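ABC transporter periplasmic peptide-binding protein (Pseudoalteromonas, PDB 4QFL) binds dipeptides such as Ala-Phe in the bacterial periplasm and probably hands them to a membrane ABC transporter for uptake. Local coordinates at residues N38-S41 with V46-T49; M374-M379 with K391-M396; R383-N388 with Y412-F417; Q419-H424 with V429-A434. One frame throughout, in Å; residues are numbered along the deposited sequence.

Contact 1 (N38-S41 with V46-T49). With PHE (phenylalanine), chain D; ALA (alanine), chain C.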
loop_
_atom_site.group_PDB
_atom_site.type_symbol
_atom_site.label_atom_id
_atom_site.label_comp_id
_atom_site.label_asym_id
_atom_site.label_seq_id
_atom_site.Cartn_x
_atom_site.Cartn_y
_atom_site.Cartn_z
ATOM N N ASN A 38 -9.288 11.564 0.390
ATOM C CA ASN A 38 -9.506 11.887 -1.002
ATOM C C ASN A 38 -8.580 11.022 -1.877
ATOM O O ASN A 38 -7.423 10.798 -1.515
ATOM C CB ASN A 38 -9.197 13.383 -1.130
ATOM C CG ASN A 38 -9.559 13.959 -2.468
ATOM O OD1 ASN A 38 -8.696 14.482 -3.164
ATOM N ND2 ASN A 38 -10.836 13.900 -2.828
ATOM N N PRO A 39 -9.079 10.505 -3.017
ATOM C CA PRO A 39 -8.161 9.769 -3.900
ATOM C C PRO A 39 -7.266 10.740 -4.650
ATOM O O PRO A 39 -7.743 11.794 -5.067
ATOM C CB PRO A 39 -9.106 9.079 -4.888
ATOM C CG PRO A 39 -10.276 10.016 -4.980
ATOM C CD PRO A 39 -10.429 10.620 -3.600
ATOM N N VAL A 40 -5.995 10.393 -4.824
ATOM C CA VAL A 40 -5.026 11.296 -5.456
ATOM C C VAL A 40 -5.086 11.221 -6.975
ATOM O O VAL A 40 -4.522 12.052 -7.675
ATOM C CB VAL A 40 -3.580 11.004 -5.003
ATOM C CG1 VAL A 40 -3.421 11.279 -3.522
ATOM C CG2 VAL A 40 -3.197 9.580 -5.329
ATOM N N SER A 41 -5.781 10.213 -7.476
ATOM C CA SER A 41 -5.857 9.975 -8.902
ATOM C C SER A 41 -6.906 8.900 -9.130
ATOM O O SER A 41 -7.372 8.271 -8.182
ATOM C CB SER A 41 -4.495 9.500 -9.409
ATOM O OG SER A 41 -4.483 9.369 -10.817
ATOM N N VAL A 46 -0.115 5.585 -10.234
ATOM C CA VAL A 46 0.560 6.800 -9.811
ATOM C C VAL A 46 0.652 6.978 -8.287
ATOM O O VAL A 46 1.143 7.998 -7.797
ATOM C CB VAL A 46 -0.082 8.037 -10.481
ATOM C CG1 VAL A 46 -0.176 7.834 -11.996
ATOM C CG2 VAL A 46 -1.439 8.323 -9.912
ATOM N N THR A 47 0.205 5.971 -7.540
ATOM C CA THR A 47 0.200 6.069 -6.092
ATOM C C THR A 47 0.518 4.739 -5.408
ATOM O O THR A 47 0.330 3.670 -5.998
ATOM C CB THR A 47 -1.173 6.544 -5.606
ATOM O OG1 THR A 47 -1.077 6.950 -4.242
ATOM C CG2 THR A 47 -2.178 5.419 -5.713
ATOM N N THR A 48 1.016 4.819 -4.171
ATOM C CA THR A 48 1.076 3.669 -3.287
ATOM C C THR A 48 0.237 3.919 -2.040
ATOM O O THR A 48 0.423 3.264 -1.018
ATOM C CB THR A 48 2.500 3.341 -2.846
ATOM O OG1 THR A 48 3.056 4.457 -2.143
ATOM C CG2 THR A 48 3.358 3.017 -4.046
ATOM N N THR A 49 -0.696 4.857 -2.112
ATOM C CA THR A 49 -1.517 5.141 -0.940
ATOM C C THR A 49 -2.795 4.325 -0.899
ATOM O O THR A 49 -3.632 4.429 -1.776
ATOM C CB THR A 49 -1.883 6.611 -0.857
ATOM O OG1 THR A 49 -0.676 7.366 -0.712
ATOM C CG2 THR A 49 -2.794 6.845 0.339
HETATM N N PHE D . 0.556 2.382 1.735
HETATM C CA PHE D . 0.474 3.154 2.970
HETATM C C PHE D . -0.942 3.128 3.498
HETATM O O PHE D . -1.160 3.122 4.705
HETATM C CB PHE D . 0.865 4.605 2.713
HETATM C CG PHE D . 2.318 4.804 2.458
HETATM C CD1 PHE D . 3.267 4.238 3.293
HETATM C CD2 PHE D . 2.740 5.563 1.389
HETATM C CE1 PHE D . 4.603 4.428 3.072
HETATM C CE2 PHE D . 4.076 5.759 1.160
HETATM C CZ PHE D . 5.013 5.189 1.998
HETATM O OXT PHE D . -1.899 3.121 2.722
HETATM N N ALA C . 1.089 -0.945 0.420
HETATM C CA ALA C . 0.473 0.377 0.354
HETATM C C ALA C . 0.487 1.052 1.724
HETATM O O ALA C . 0.447 0.378 2.753
HETATM C CB ALA C . -0.957 0.275 -0.183
#

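Contact 2 (M374-M379 with K391-M396)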
loop_
_atom_site.group_PDB
_atom_site.type_symbol
_atom_site.label_atom_id
_atom_site.label_comp_id
_atom_site.label_asym_id
_atom_site.label_seq_id
_atom_site.Cartn_x
_atom_site.Cartn_y
_atom_site.Cartn_z
ATOM N N MET A 374 13.329 16.973 18.891
ATOM C CA MET A 374 13.052 16.290 17.640
ATOM C C MET A 374 11.572 16.342 17.320
ATOM O O MET A 374 10.739 16.569 18.205
ATOM C CB MET A 374 13.495 14.832 17.708
ATOM C CG MET A 374 12.716 13.990 18.705
ATOM S SD MET A 374 13.281 12.286 18.702
ATOM C CE MET A 374 12.948 11.821 16.998
ATOM N N SER A 375 11.247 16.128 16.049
ATOM C CA SER A 375 9.867 15.964 15.643
ATOM C C SER A 375 9.544 14.477 15.495
ATOM O O SER A 375 10.412 13.650 15.183
ATOM C CB SER A 375 9.555 16.737 14.351
ATOM O OG SER A 375 10.345 16.300 13.246
ATOM N N ILE A 376 8.294 14.150 15.782
ATOM C CA ILE A 376 7.722 12.885 15.385
ATOM C C ILE A 376 6.517 13.217 14.545
ATOM O O ILE A 376 5.572 13.842 15.013
ATOM C CB ILE A 376 7.265 12.055 16.576
ATOM C CG1 ILE A 376 8.465 11.644 17.425
ATOM C CG2 ILE A 376 6.489 10.826 16.098
ATOM C CD1 ILE A 376 8.086 10.771 18.607
ATOM N N TRP A 377 6.563 12.814 13.289
ATOM C CA TRP A 377 5.448 13.011 12.404
ATOM C C TRP A 377 4.416 11.907 12.600
ATOM O O TRP A 377 4.767 10.730 12.620
ATOM C CB TRP A 377 5.960 13.052 10.975
ATOM C CG TRP A 377 6.616 14.354 10.667
ATOM C CD1 TRP A 377 7.619 14.960 11.368
ATOM C CD2 TRP A 377 6.316 15.214 9.568
ATOM N NE1 TRP A 377 7.960 16.154 10.771
ATOM C CE2 TRP A 377 7.171 16.329 9.665
ATOM C CE3 TRP A 377 5.410 15.142 8.506
ATOM C CZ2 TRP A 377 7.144 17.363 8.739
ATOM C CZ3 TRP A 377 5.380 16.165 7.602
ATOM C CH2 TRP A 377 6.242 17.264 7.719
ATOM N N ALA A 378 3.151 12.301 12.752
ATOM C CA ALA A 378 2.062 11.372 13.053
ATOM C C ALA A 378 0.958 11.417 12.003
ATOM O O ALA A 378 0.456 12.491 11.670
ATOM C CB ALA A 378 1.475 11.663 14.432
ATOM N N MET A 379 0.575 10.242 11.500
ATOM C CA MET A 379 -0.512 10.109 10.526
ATOM C C MET A 379 -1.837 10.636 11.083
ATOM O O MET A 379 -2.138 10.436 12.263
ATOM C CB MET A 379 -0.660 8.644 10.099
ATOM C CG MET A 379 0.628 8.060 9.571
ATOM S SD MET A 379 0.542 6.300 9.172
ATOM C CE MET A 379 0.606 5.604 10.818
ATOM N N LYS A 391 -2.171 9.462 19.117
ATOM C CA LYS A 391 -2.094 8.921 20.470
ATOM C C LYS A 391 -0.732 8.279 20.701
ATOM O O LYS A 391 -0.108 8.473 21.746
ATOM C CB LYS A 391 -3.198 7.891 20.679
ATOM C CG LYS A 391 -3.188 7.177 22.012
ATOM C CD LYS A 391 -3.593 8.090 23.149
ATOM C CE LYS A 391 -3.927 7.294 24.421
ATOM N NZ LYS A 391 -3.629 8.036 25.701
ATOM N N MET A 392 -0.267 7.509 19.723
ATOM C CA MET A 392 1.042 6.888 19.829
ATOM C C MET A 392 2.152 7.927 19.963
ATOM O O MET A 392 3.081 7.748 20.745
ATOM C CB MET A 392 1.320 5.990 18.628
ATOM C CG MET A 392 2.603 5.213 18.765
ATOM S SD MET A 392 2.889 4.078 17.404
ATOM C CE MET A 392 1.431 3.042 17.497
ATOM N N ALA A 393 2.066 9.004 19.195
ATOM C CA ALA A 393 3.088 10.043 19.234
ATOM C C ALA A 393 3.079 10.784 20.574
ATOM O O ALA A 393 4.128 11.187 21.081
ATOM C CB ALA A 393 2.910 11.023 18.067
ATOM N N GLU A 394 1.893 10.955 21.146
ATOM C CA GLU A 394 1.777 11.569 22.458
ATOM C C GLU A 394 2.357 10.671 23.556
ATOM O O GLU A 394 3.005 11.155 24.483
ATOM C CB GLU A 394 0.323 11.941 22.756
ATOM C CG GLU A 394 -0.212 13.043 21.847
ATOM C CD GLU A 394 -1.731 13.173 21.884
ATOM O OE1 GLU A 394 -2.409 12.350 22.538
ATOM O OE2 GLU A 394 -2.246 14.109 21.246
ATOM N N LEU A 395 2.138 9.368 23.455
ATOM C CA LEU A 395 2.726 8.463 24.428
ATOM C C LEU A 395 4.249 8.514 24.349
ATOM O O LEU A 395 4.938 8.536 25.371
ATOM C CB LEU A 395 2.213 7.039 24.232
ATOM C CG LEU A 395 0.776 6.813 24.718
ATOM C CD1 LEU A 395 0.117 5.670 23.971
ATOM C CD2 LEU A 395 0.724 6.580 26.230
ATOM N N MET A 396 4.777 8.542 23.130
ATOM C CA MET A 396 6.226 8.583 22.936
ATOM C C MET A 396 6.817 9.915 23.393
ATOM O O MET A 396 7.925 9.963 23.923
ATOM C CB MET A 396 6.578 8.310 21.476
ATOM C CG MET A 396 6.228 6.909 21.017
ATOM S SD MET A 396 6.332 6.790 19.227
ATOM C CE MET A 396 7.323 5.312 19.061
#

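Contact 3 (R383-N388 with Y412-F417). With PHE (phenylalanine), chain D.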
loop_
_atom_site.group_PDB
_atom_site.type_symbol
_atom_site.label_atom_id
_atom_site.label_comp_id
_atom_site.label_asym_id
_atom_site.label_seq_id
_atom_site.Cartn_x
_atom_site.Cartn_y
_atom_site.Cartn_z
ATOM N N ARG A 383 -4.827 3.529 10.183
ATOM C CA ARG A 383 -4.371 2.547 9.193
ATOM C C ARG A 383 -4.351 1.193 9.873
ATOM O O ARG A 383 -4.344 1.110 11.104
ATOM C CB ARG A 383 -2.953 2.855 8.687
ATOM C CG ARG A 383 -2.622 4.324 8.494
ATOM C CD ARG A 383 -3.521 4.974 7.467
ATOM N NE ARG A 383 -3.498 4.293 6.179
ATOM C CZ ARG A 383 -4.581 4.043 5.439
ATOM N NH1 ARG A 383 -5.793 4.392 5.865
ATOM N NH2 ARG A 383 -4.458 3.424 4.274
ATOM N N ILE A 384 -4.327 0.131 9.083
ATOM C CA ILE A 384 -4.278 -1.206 9.650
ATOM C C ILE A 384 -3.119 -1.335 10.624
ATOM O O ILE A 384 -3.270 -1.895 11.708
ATOM C CB ILE A 384 -4.101 -2.256 8.561
ATOM C CG1 ILE A 384 -5.270 -2.197 7.583
ATOM C CG2 ILE A 384 -3.995 -3.649 9.178
ATOM C CD1 ILE A 384 -5.051 -3.043 6.356
ATOM N N TYR A 385 -1.960 -0.826 10.235
ATOM C CA TYR A 385 -0.761 -1.006 11.039
ATOM C C TYR A 385 -0.645 -0.021 12.201
ATOM O O TYR A 385 0.235 -0.152 13.038
ATOM C CB TYR A 385 0.479 -0.942 10.154
ATOM C CG TYR A 385 0.493 0.233 9.209
ATOM C CD1 TYR A 385 0.982 1.464 9.614
ATOM C CD2 TYR A 385 0.017 0.111 7.914
ATOM C CE1 TYR A 385 1.002 2.542 8.756
ATOM C CE2 TYR A 385 0.029 1.187 7.049
ATOM C CZ TYR A 385 0.528 2.399 7.473
ATOM O OH TYR A 385 0.549 3.474 6.621
ATOM N N ASN A 386 -1.537 0.959 12.251
ATOM C CA ASN A 386 -1.511 1.950 13.320
ATOM C C ASN A 386 -2.823 2.718 13.441
ATOM O O ASN A 386 -3.055 3.679 12.717
ATOM C CB ASN A 386 -0.338 2.919 13.147
ATOM C CG ASN A 386 -0.133 3.799 14.362
ATOM O OD1 ASN A 386 -1.040 3.978 15.169
ATOM N ND2 ASN A 386 1.061 4.347 14.497
ATOM N N PRO A 387 -3.707 2.231 14.419
ATOM C CA PRO A 387 -5.010 2.925 14.421
ATOM C C PRO A 387 -5.063 4.324 15.056
ATOM O O PRO A 387 -6.088 4.985 14.962
ATOM C CB PRO A 387 -5.930 1.963 15.177
ATOM C CG PRO A 387 -5.062 1.360 16.203
ATOM C CD PRO A 387 -3.782 1.103 15.482
ATOM N N ASN A 388 -3.985 4.769 15.683
ATOM C CA ASN A 388 -3.951 6.116 16.254
ATOM C C ASN A 388 -2.535 6.668 16.386
ATOM O O ASN A 388 -1.964 6.672 17.482
ATOM C CB ASN A 388 -4.659 6.137 17.615
ATOM C CG ASN A 388 -5.043 7.542 18.063
ATOM O OD1 ASN A 388 -4.518 8.543 17.562
ATOM N ND2 ASN A 388 -5.962 7.620 19.013
ATOM N N TYR A 412 -0.353 16.498 9.293
ATOM C CA TYR A 412 -1.023 17.165 8.181
ATOM C C TYR A 412 -2.009 16.204 7.528
ATOM O O TYR A 412 -1.946 15.001 7.757
ATOM C CB TYR A 412 -0.019 17.642 7.123
ATOM C CG TYR A 412 1.048 18.608 7.609
ATOM C CD1 TYR A 412 0.801 19.965 7.683
ATOM C CD2 TYR A 412 2.301 18.154 7.974
ATOM C CE1 TYR A 412 1.775 20.849 8.132
ATOM C CE2 TYR A 412 3.282 19.025 8.419
ATOM C CZ TYR A 412 3.016 20.370 8.499
ATOM O OH TYR A 412 3.996 21.235 8.941
ATOM N N GLU A 413 -2.911 16.745 6.716
ATOM C CA GLU A 413 -3.811 15.947 5.883
ATOM C C GLU A 413 -3.056 14.750 5.285
ATOM O O GLU A 413 -1.908 14.882 4.846
ATOM C CB GLU A 413 -4.443 16.836 4.788
ATOM C CG GLU A 413 -5.409 16.136 3.821
ATOM C CD GLU A 413 -4.693 15.375 2.726
ATOM O OE1 GLU A 413 -3.633 15.855 2.275
ATOM O OE2 GLU A 413 -5.176 14.297 2.324
ATOM N N TRP A 414 -3.711 13.590 5.277
ATOM C CA TRP A 414 -3.091 12.317 4.898
ATOM C C TRP A 414 -2.245 12.379 3.644
ATOM O O TRP A 414 -1.065 12.044 3.687
ATOM C CB TRP A 414 -4.163 11.248 4.753
ATOM C CG TRP A 414 -3.709 9.842 4.419
ATOM C CD1 TRP A 414 -4.343 8.983 3.575
ATOM C CD2 TRP A 414 -2.580 9.117 4.945
ATOM N NE1 TRP A 414 -3.687 7.784 3.529
ATOM C CE2 TRP A 414 -2.602 7.833 4.357
ATOM C CE3 TRP A 414 -1.556 9.428 5.840
ATOM C CZ2 TRP A 414 -1.642 6.857 4.639
ATOM C CZ3 TRP A 414 -0.599 8.459 6.117
ATOM C CH2 TRP A 414 -0.651 7.185 5.515
ATOM N N ASN A 415 -2.836 12.801 2.529
ATOM C CA ASN A 415 -2.087 12.870 1.271
ATOM C C ASN A 415 -0.935 13.887 1.294
ATOM O O ASN A 415 0.134 13.642 0.740
ATOM C CB ASN A 415 -3.021 13.151 0.088
ATOM C CG ASN A 415 -4.025 12.023 -0.160
ATOM O OD1 ASN A 415 -3.695 10.834 -0.084
ATOM N ND2 ASN A 415 -5.255 12.399 -0.453
ATOM N N THR A 416 -1.160 15.029 1.937
ATOM C CA THR A 416 -0.123 16.031 2.138
ATOM C C THR A 416 1.016 15.449 2.953
ATOM O O THR A 416 2.188 15.646 2.648
ATOM C CB THR A 416 -0.685 17.230 2.921
ATOM O OG1 THR A 416 -1.776 17.813 2.201
ATOM C CG2 THR A 416 0.398 18.281 3.143
ATOM N N PHE A 417 0.639 14.744 4.009
ATOM C CA PHE A 417 1.560 14.076 4.914
ATOM C C PHE A 417 2.525 13.174 4.157
ATOM O O PHE A 417 3.750 13.270 4.318
ATOM C CB PHE A 417 0.736 13.245 5.895
ATOM C CG PHE A 417 1.526 12.637 7.005
ATOM C CD1 PHE A 417 1.861 13.384 8.115
ATOM C CD2 PHE A 417 1.892 11.305 6.962
ATOM C CE1 PHE A 417 2.567 12.821 9.153
ATOM C CE2 PHE A 417 2.596 10.738 7.992
ATOM C CZ PHE A 417 2.936 11.497 9.094
HETATM N N PHE D . 0.556 2.382 1.735
HETATM C CA PHE D . 0.474 3.154 2.970
HETATM C C PHE D . -0.942 3.128 3.498
HETATM O O PHE D . -1.160 3.122 4.705
HETATM C CB PHE D . 0.865 4.605 2.713
HETATM C CG PHE D . 2.318 4.804 2.458
HETATM C CD1 PHE D . 3.267 4.238 3.293
HETATM C CD2 PHE D . 2.740 5.563 1.389
HETATM C CE1 PHE D . 4.603 4.428 3.072
HETATM C CE2 PHE D . 4.076 5.759 1.160
HETATM C CZ PHE D . 5.013 5.189 1.998
HETATM O OXT PHE D . -1.899 3.121 2.722
#

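Contact 4 (Q419-H424 with V429-A434). With ALA (alanine), chain C; PHE (phenylalanine), chain D.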
loop_
_atom_site.group_PDB
_atom_site.type_symbol
_atom_site.label_atom_id
_atom_site.label_comp_id
_atom_site.label_asym_id
_atom_site.label_seq_id
_atom_site.Cartn_x
_atom_site.Cartn_y
_atom_site.Cartn_z
ATOM N N GLN A 419 3.303 13.146 1.030
ATOM C CA GLN A 419 4.131 13.962 0.153
ATOM C C GLN A 419 5.329 14.570 0.895
ATOM O O GLN A 419 6.460 14.512 0.424
ATOM C CB GLN A 419 3.250 15.048 -0.486
ATOM C CG GLN A 419 3.979 16.097 -1.281
ATOM C CD GLN A 419 4.422 15.595 -2.637
ATOM O OE1 GLN A 419 4.649 14.396 -2.834
ATOM N NE2 GLN A 419 4.549 16.516 -3.591
ATOM N N ARG A 420 5.077 15.136 2.068
ATOM C CA ARG A 420 6.128 15.795 2.829
ATOM C C ARG A 420 7.092 14.797 3.486
ATOM O O ARG A 420 8.255 15.121 3.753
ATOM C CB ARG A 420 5.533 16.799 3.826
ATOM C CG ARG A 420 4.885 18.024 3.130
ATOM C CD ARG A 420 4.305 19.065 4.106
ATOM N NE ARG A 420 3.577 20.136 3.417
ATOM C CZ ARG A 420 2.950 21.145 4.025
ATOM N NH1 ARG A 420 2.950 21.246 5.345
ATOM N NH2 ARG A 420 2.319 22.062 3.312
ATOM N N ILE A 421 6.623 13.575 3.714
ATOM C CA ILE A 421 7.505 12.502 4.164
ATOM C C ILE A 421 8.396 12.016 3.003
ATOM O O ILE A 421 9.565 11.661 3.206
ATOM C CB ILE A 421 6.711 11.321 4.795
ATOM C CG1 ILE A 421 6.005 11.754 6.090
ATOM C CG2 ILE A 421 7.633 10.184 5.118
ATOM C CD1 ILE A 421 6.954 12.017 7.266
ATOM N N GLY A 422 7.843 12.009 1.793
ATOM C CA GLY A 422 8.617 11.681 0.609
ATOM C C GLY A 422 9.678 12.730 0.319
ATOM O O GLY A 422 10.670 12.454 -0.359
ATOM N N GLU A 423 9.461 13.940 0.832
ATOM C CA GLU A 423 10.414 15.040 0.699
ATOM C C GLU A 423 11.331 15.096 1.903
ATOM O O GLU A 423 12.046 16.074 2.103
ATOM C CB GLU A 423 9.673 16.369 0.558
ATOM C CG GLU A 423 8.853 16.492 -0.712
ATOM C CD GLU A 423 7.851 17.627 -0.663
ATOM O OE1 GLU A 423 7.958 18.473 0.243
ATOM O OE2 GLU A 423 6.950 17.678 -1.528
ATOM N N HIS A 424 11.296 14.032 2.697
ATOM C CA HIS A 424 12.060 13.906 3.936
ATOM C C HIS A 424 12.173 15.184 4.796
ATOM O O HIS A 424 13.252 15.525 5.290
ATOM C CB HIS A 424 13.429 13.258 3.676
ATOM C CG HIS A 424 14.377 14.118 2.902
ATOM N ND1 HIS A 424 14.396 14.154 1.526
ATOM C CD2 HIS A 424 15.356 14.956 3.317
ATOM C CE1 HIS A 424 15.337 14.992 1.124
ATOM N NE2 HIS A 424 15.930 15.494 2.190
ATOM N N VAL A 429 9.108 9.694 11.863
ATOM C CA VAL A 429 7.707 9.563 11.501
ATOM C C VAL A 429 7.167 8.209 11.919
ATOM O O VAL A 429 7.876 7.197 11.883
ATOM C CB VAL A 429 7.497 9.719 9.983
ATOM C CG1 VAL A 429 8.378 8.738 9.236
ATOM C CG2 VAL A 429 6.030 9.519 9.614
ATOM N N LEU A 430 5.899 8.216 12.308
ATOM C CA LEU A 430 5.153 7.003 12.559
ATOM C C LEU A 430 4.439 6.661 11.269
ATOM O O LEU A 430 3.553 7.381 10.837
ATOM C CB LEU A 430 4.126 7.228 13.668
ATOM C CG LEU A 430 4.704 7.551 15.042
ATOM C CD1 LEU A 430 3.597 7.918 16.017
ATOM C CD2 LEU A 430 5.542 6.394 15.555
ATOM N N LEU A 431 4.846 5.565 10.653
ATOM C CA LEU A 431 4.240 5.119 9.415
ATOM C C LEU A 431 4.215 3.594 9.406
ATOM O O LEU A 431 4.221 2.961 10.449
ATOM C CB LEU A 431 5.027 5.643 8.210
ATOM C CG LEU A 431 4.242 6.565 7.276
ATOM C CD1 LEU A 431 5.147 7.358 6.346
ATOM C CD2 LEU A 431 3.198 5.786 6.498
ATOM N N GLY A 432 4.192 3.005 8.221
ATOM C CA GLY A 432 4.210 1.563 8.119
ATOM C C GLY A 432 3.875 1.112 6.718
ATOM O O GLY A 432 3.976 1.878 5.770
ATOM N N TRP A 433 3.475 -0.142 6.595
ATOM C CA TRP A 433 3.164 -0.692 5.297
ATOM C C TRP A 433 2.104 -1.759 5.447
ATOM O O TRP A 433 2.212 -2.639 6.299
ATOM C CB TRP A 433 4.424 -1.302 4.702
ATOM C CG TRP A 433 4.334 -1.728 3.268
ATOM C CD1 TRP A 433 4.398 -3.011 2.790
ATOM C CD2 TRP A 433 4.199 -0.881 2.114
ATOM N NE1 TRP A 433 4.307 -3.007 1.420
ATOM C CE2 TRP A 433 4.183 -1.716 0.980
ATOM C CE3 TRP A 433 4.092 0.501 1.930
ATOM C CZ2 TRP A 433 4.060 -1.213 -0.315
ATOM C CZ3 TRP A 433 3.964 0.997 0.631
ATOM C CH2 TRP A 433 3.946 0.149 -0.462
ATOM N N ALA A 434 1.066 -1.661 4.629
ATOM C CA ALA A 434 0.124 -2.750 4.474
ATOM C C ALA A 434 0.476 -3.556 3.209
ATOM O O ALA A 434 0.378 -3.063 2.089
ATOM C CB ALA A 434 -1.294 -2.217 4.421
HETATM N N ALA C . 1.089 -0.945 0.420
HETATM C CA ALA C . 0.473 0.377 0.354
HETATM C C ALA C . 0.487 1.052 1.724
HETATM O O ALA C . 0.447 0.378 2.753
HETATM C CB ALA C . -0.957 0.275 -0.183
HETATM N N PHE D . 0.556 2.382 1.735
HETATM C CA PHE D . 0.474 3.154 2.970
HETATM C C PHE D . -0.942 3.128 3.498
HETATM O O PHE D . -1.160 3.122 4.705
HETATM C CB PHE D . 0.865 4.605 2.713
HETATM C CG PHE D . 2.318 4.804 2.458
HETATM C CD1 PHE D . 3.267 4.238 3.293
HETATM C CD2 PHE D . 2.740 5.563 1.389
HETATM C CE1 PHE D . 4.603 4.428 3.072
HETATM C CE2 PHE D . 4.076 5.759 1.160
HETATM C CZ PHE D . 5.013 5.189 1.998
HETATM O OXT PHE D . -1.899 3.121 2.722
#

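Contact 1 (N38-S41 with V46-T49)
Val-40 lays CG2 against the hydroxyl-bearing corner of Thr-47, 3.5 Å from its OG1 and 3.7 Å from its CB, the two side chains meeting at a slant. This is van der Waals contact, and so is the next: Ser-41 CB presses on Val-46 CG2 at 3.3 Å, tighter than a usual carbon contact. With Val-46 CG1 at chi1 -51°, CG2 falls between backbone N and carbonyl carbon, which turns it toward the serine. Ser-41 OG touches the same Val-46 CG2 methyl, at 3.3 Å, and is hydrogen-bonded to the backbone N of Asn-43.

The other hydrogen bonds run within 46-49 and from it to the ligand. Thr-47 OG1, swung to the far side from its own backbone N (chi1 -166°), accepts from Thr-49 N at 3.0 Å with an N-H...O angle of 160°. The same oxygen that Val-40 touches is thus tied into the backbone. Thr-48 O accepts from the amide N of the bound phenylalanine at 2.9 Å, while Thr-48 OG1 lies 3.7 Å from CE2 of the bound phenylalanine.

The arrangement is an ST turn in the loop that leads into helix 50-60, placing the Thr-48 carbonyl at the peptide N of the ligand in the dipeptide pocket.

Contact 2 (M374-M379 with K391-M396)
Ile-376 meets the helix with both of its branches, and its torsions decide which goes where. With chi1 at -65°, CG2 lies opposite the backbone N and turns to Ala-393, whose CB it meets at 4.1 Å. CG1 stands beside the backbone N, and the extended second torsion (chi2 -178°) carries CD1 on to Met-396 CB, again at 4.1 Å. The isoleucine and methionine side chains cross at about a right angle, and the CD1 methyl touches CB of the methionine.

Ala-393 takes a second neighbour from the strand: its CB lies 4.0 Å from Ala-378 CB, at the point where the two backbones come nearest, their CA atoms 6.4 Å apart. Two bare methyls permit this closeness. The four residues that touch are all buried, and they meet entirely through apolar carbons.

Ile-376 and Ala-378 both point toward the helix, while Trp-377 between them turns away, as strand alternation requires; its ring meets that of Tyr-412. The axes of strand 374-378 and helix 391-396 pass 8.6 Å apart at closest and run nearly antiparallel, at 161°. This is the packing of a beta-alpha-beta crossover, in which helix 389-401 links parallel strands 373-378 and 406-410.

Contact 3 (R383-N388 with Y412-F417)
Arg-383 and Trp-414 meet in the dipeptide pocket, where the bound phenylalanine's terminal carboxylate is held. Arg-383 opens a type I beta turn (Arg-383 to Asn-386) and Trp-414 lies in the first turn of helix 414-422, whose N-terminus Glu-413 caps. The arginine CB lies over one face of the Tyr-385 ring, offset toward the rim. Bends at chi2 and chi3 (-61° and -56°) then fold the chain over the indole: CD sits 3.9 Å from Trp-414 CZ2, above one face near the rim. NE follows, 3.5 Å from the same CZ2, and donates to phenylalanine O at 3.0 Å. At the tip, NH2 donates to OXT of the ligand, also at 3.0 Å, and more weakly to O, while NH1 turns to a salt bridge with Glu-36.

The carboxylate carbon lies in the guanidinium plane, at its edge, so both carboxylate oxygens are gripped side-on. Over one guanidinium face stands the indole, its plane tilted by 46°. With NH1 on Glu-36 and NE and NH2 on the ligand, the guanidinium's rotation is probably limited. Tyr-385 adds a further donor to the oxygen that NE already holds: its OH bonds to phenylalanine O at 2.6 Å and stands 4.1 Å from Trp-414 CH2.

Contact 4 (Q419-H424 with V429-A434)
Helix 414-422 packs on strand 428-434 through Ile-421, which meets Val-429 and Leu-431; of these Leu-431 also lines the dipeptide pocket. Ile-421 and Val-429 approach tip to tip; the bend at chi2 (-71°) turns the isoleucine's CD1 to Val-429 CG2, at 3.6 Å. On its other branch, Ile-421 CG2 lies 4.0 Å from Leu-431 CD1, the two side chains sliding past each other in opposite directions. Leu-431 thus divides its methyls: CD1 goes to the helix, and CD2 touches CD1 of the bound phenylalanine ring at 3.6 Å. A Schellman motif ends the helix, with His-424 as its C-prime residue.

Farther along the strand the backbone takes hold of the ligand. Ala-434 N donates to the ligand alanine O at 2.8 Å, and Ala-434 O accepts from the ligand alanine N at 2.8 Å, pairing as in an antiparallel hydrogen-bonded pair. Over one face of the Trp-433 ring, toward its rim, stands the same terminal N, and Asp-436 gives it a further acceptor. Bonds from the Ala-434 main chain to the ligand main chain do not depend on the ligand's side chains, consistent with binding of many dipeptides, while the apolar Leu-431 contact suits the phenylalanine ring.

Contact 1 closes first along the chain; contacts 2 and 3 then interleave, and contact 4 follows. Contacts 1, 3 and 4 gather round the ligand with centres 9 to 14 Å apart. Contact 2 lies behind the pocket: its centre is about 12 Å from that of contact 3 and 13 Å from that of contact 4, both of which it touches, but 24 Å from that of contact 1, which it does not. Contacts 2 and 4 share a sheet, for strands 373-378 and 428-434 are parallel neighbours, and contacts 3 and 4 share helix 414-422. Asn-38 O, probably hydrogen-bonded to Asn-415 ND2, ties contact 1 to contact 3. This is consistent with a ligand enclosed between the lobes of a periplasmic binding protein.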